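PDB 7L0A: esterase family protein from Staphylococcus aureus, which probably hydrolyses S-formylglutathione to formate and glutathione, as a serine esterase of the alpha/beta-hydrolase fold. Local coordinates for residues Pro188-Asp193 against Asp221-Leu226. Numbering follows the deposited sequence.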
loop_
_atom_site.group_PDB
_atom_site.type_symbol
_atom_site.label_atom_id
_atom_site.label_comp_id
_atom_site.label_asym_id
_atom_site.label_seq_id
_atom_site.Cartn_x
_atom_site.Cartn_y
_atom_site.Cartn_z
ATOM N N PRO B 188 -24.936 20.450 6.351
ATOM C CA PRO B 188 -25.558 19.170 5.980
ATOM C C PRO B 188 -27.034 19.278 5.706
ATOM O O PRO B 188 -27.560 18.518 4.889
ATOM C CB PRO B 188 -25.280 18.275 7.191
ATOM C CG PRO B 188 -23.972 18.814 7.720
ATOM C CD PRO B 188 -24.071 20.315 7.549
ATOM N N TYR B 189 -27.723 20.196 6.372
ATOM C CA TYR B 189 -29.153 20.342 6.160
ATOM C C TYR B 189 -29.453 20.914 4.779
ATOM O O TYR B 189 -30.417 20.500 4.133
ATOM C CB TYR B 189 -29.710 21.229 7.259
ATOM C CG TYR B 189 -29.970 20.564 8.573
ATOM C CD1 TYR B 189 -28.955 20.434 9.520
ATOM C CD2 TYR B 189 -31.239 20.086 8.895
ATOM C CE1 TYR B 189 -29.210 19.860 10.739
ATOM C CE2 TYR B 189 -31.486 19.501 10.119
ATOM C CZ TYR B 189 -30.460 19.372 11.023
ATOM O OH TYR B 189 -30.707 18.778 12.256
ATOM N N TYR B 190 -28.623 21.848 4.303
ATOM C CA TYR B 190 -28.754 22.351 2.941
ATOM C C TYR B 190 -28.452 21.261 1.930
ATOM O O TYR B 190 -29.157 21.124 0.926
ATOM C CB TYR B 190 -27.809 23.543 2.727
ATOM C CG TYR B 190 -27.740 24.047 1.299
ATOM C CD1 TYR B 190 -26.816 23.516 0.389
ATOM C CD2 TYR B 190 -28.591 25.040 0.865
ATOM C CE1 TYR B 190 -26.771 23.957 -0.910
ATOM C CE2 TYR B 190 -28.542 25.493 -0.422
ATOM C CZ TYR B 190 -27.626 24.962 -1.299
ATOM O OH TYR B 190 -27.606 25.437 -2.591
ATOM N N LEU B 191 -27.412 20.464 2.183
ATOM C CA LEU B 191 -27.103 19.381 1.262
ATOM C C LEU B 191 -28.247 18.383 1.201
ATOM O O LEU B 191 -28.545 17.810 0.145
ATOM C CB LEU B 191 -25.826 18.694 1.695
ATOM C CG LEU B 191 -24.529 19.514 1.583
ATOM C CD1 LEU B 191 -23.389 18.714 2.189
ATOM C CD2 LEU B 191 -24.247 19.831 0.147
ATOM N N LEU B 192 -28.880 18.141 2.341
ATOM C CA LEU B 192 -29.984 17.192 2.392
ATOM C C LEU B 192 -31.150 17.682 1.553
ATOM O O LEU B 192 -31.706 16.928 0.739
ATOM C CB LEU B 192 -30.387 16.986 3.843
ATOM C CG LEU B 192 -31.493 15.998 4.198
ATOM C CD1 LEU B 192 -31.200 14.590 3.748
ATOM C CD2 LEU B 192 -31.631 16.090 5.723
ATOM N N ASP B 193 -31.522 18.945 1.736
ATOM C CA ASP B 193 -32.619 19.519 0.968
ATOM C C ASP B 193 -32.320 19.518 -0.525
ATOM O O ASP B 193 -33.221 19.289 -1.344
ATOM C CB ASP B 193 -32.912 20.926 1.458
ATOM C CG ASP B 193 -33.524 20.949 2.849
ATOM O OD1 ASP B 193 -34.090 19.917 3.293
ATOM O OD2 ASP B 193 -33.449 22.020 3.486
ATOM N N ASP B 221 -31.954 15.642 16.613
ATOM C CA ASP B 221 -32.592 16.665 15.786
ATOM C C ASP B 221 -32.452 16.330 14.306
ATOM O O ASP B 221 -33.387 16.528 13.513
ATOM C CB ASP B 221 -31.976 18.029 16.068
ATOM C CG ASP B 221 -32.390 18.590 17.409
ATOM O OD1 ASP B 221 -33.319 18.033 18.048
ATOM O OD2 ASP B 221 -31.759 19.584 17.828
ATOM N N PHE B 222 -31.282 15.840 13.912
ATOM C CA PHE B 222 -31.052 15.509 12.517
ATOM C C PHE B 222 -31.949 14.364 12.070
ATOM O O PHE B 222 -32.562 14.436 10.996
ATOM C CB PHE B 222 -29.585 15.141 12.296
ATOM C CG PHE B 222 -29.205 14.986 10.858
ATOM C CD1 PHE B 222 -29.073 16.107 10.039
ATOM C CD2 PHE B 222 -29.022 13.729 10.300
ATOM C CE1 PHE B 222 -28.743 15.974 8.695
ATOM C CE2 PHE B 222 -28.677 13.603 8.967
ATOM C CZ PHE B 222 -28.550 14.716 8.157
ATOM N N ILE B 223 -32.011 13.280 12.855
ATOM C CA ILE B 223 -32.839 12.158 12.413
ATOM C C ILE B 223 -34.318 12.520 12.448
ATOM O O ILE B 223 -35.112 11.978 11.678
ATOM C CB ILE B 223 -32.578 10.876 13.221
ATOM C CG1 ILE B 223 -32.949 11.037 14.689
ATOM C CG2 ILE B 223 -31.124 10.495 13.082
ATOM C CD1 ILE B 223 -32.755 9.750 15.500
ATOM N N ASP B 224 -34.731 13.393 13.364
ATOM C CA ASP B 224 -36.099 13.888 13.348
ATOM C C ASP B 224 -36.416 14.615 12.042
ATOM O O ASP B 224 -37.503 14.440 11.459
ATOM C CB ASP B 224 -36.296 14.803 14.552
ATOM C CG ASP B 224 -36.544 14.039 15.843
ATOM O OD1 ASP B 224 -36.649 12.795 15.789
ATOM O OD2 ASP B 224 -36.615 14.686 16.916
ATOM N N TYR B 225 -35.482 15.427 11.555
ATOM C CA TYR B 225 -35.675 16.063 10.263
ATOM C C TYR B 225 -35.702 15.036 9.133
ATOM O O TYR B 225 -36.573 15.097 8.255
ATOM C CB TYR B 225 -34.607 17.150 10.028
ATOM C CG TYR B 225 -34.880 17.960 8.768
ATOM C CD1 TYR B 225 -36.060 18.676 8.624
ATOM C CD2 TYR B 225 -33.966 17.996 7.711
ATOM C CE1 TYR B 225 -36.322 19.404 7.466
ATOM C CE2 TYR B 225 -34.230 18.714 6.547
ATOM C CZ TYR B 225 -35.413 19.426 6.436
ATOM O OH TYR B 225 -35.666 20.137 5.278
ATOM N N LEU B 226 -34.773 14.076 9.132
ATOM C CA LEU B 226 -34.851 12.987 8.158
ATOM C C LEU B 226 -36.249 12.370 8.126
ATOM O O LEU B 226 -36.812 12.119 7.050
ATOM C CB LEU B 226 -33.822 11.904 8.474
ATOM C CG LEU B 226 -32.367 12.271 8.275
ATOM C CD1 LEU B 226 -31.510 11.031 8.652
ATOM C CD2 LEU B 226 -32.089 12.686 6.868
#
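Tyr189 reaches across to helix 221-226 with its ring broadside to Phe222, whose edge points into one face in a T-shaped pair: the planes stand at 84° and Phe222 CD1 comes within 3.7 Å of Tyr189 CZ. The phenol end runs on over the Phe222 backbone, where Tyr189 OH sits 3.3 Å from Phe222 CA. Tyr225 completes the aromatic cluster, inclined at 40° to the Tyr189 ring, with the CD2 atoms of Tyr189 and Tyr225 3.6 Å apart. Its CG lies anti to the backbone N (chi1 -173°), which sends the ring across to the other helix; there Tyr225 OH donates a short 2.5 Å hydrogen bond to the syn lone pair of Asp193 OD1, at the exposed margin. The carboxylate is turned steeply to the ring it meets at the edge. Deeper in, Leu192 CD2 packs against the edge of Tyr225 and touches Leu226 CD2 at 3.6 Å, the two leucines crossing nearly at right angles. Segments 188-193 and 221-226 run almost parallel, their helices side by side on one sheet face near edge strand 234-238, in successive beta-alpha-beta crossovers. Leu192 also packs on Leu140 of helix 130-141, Phe222 stacks with Phe156, and Leu226 rests on Ile207 of strand 204-210.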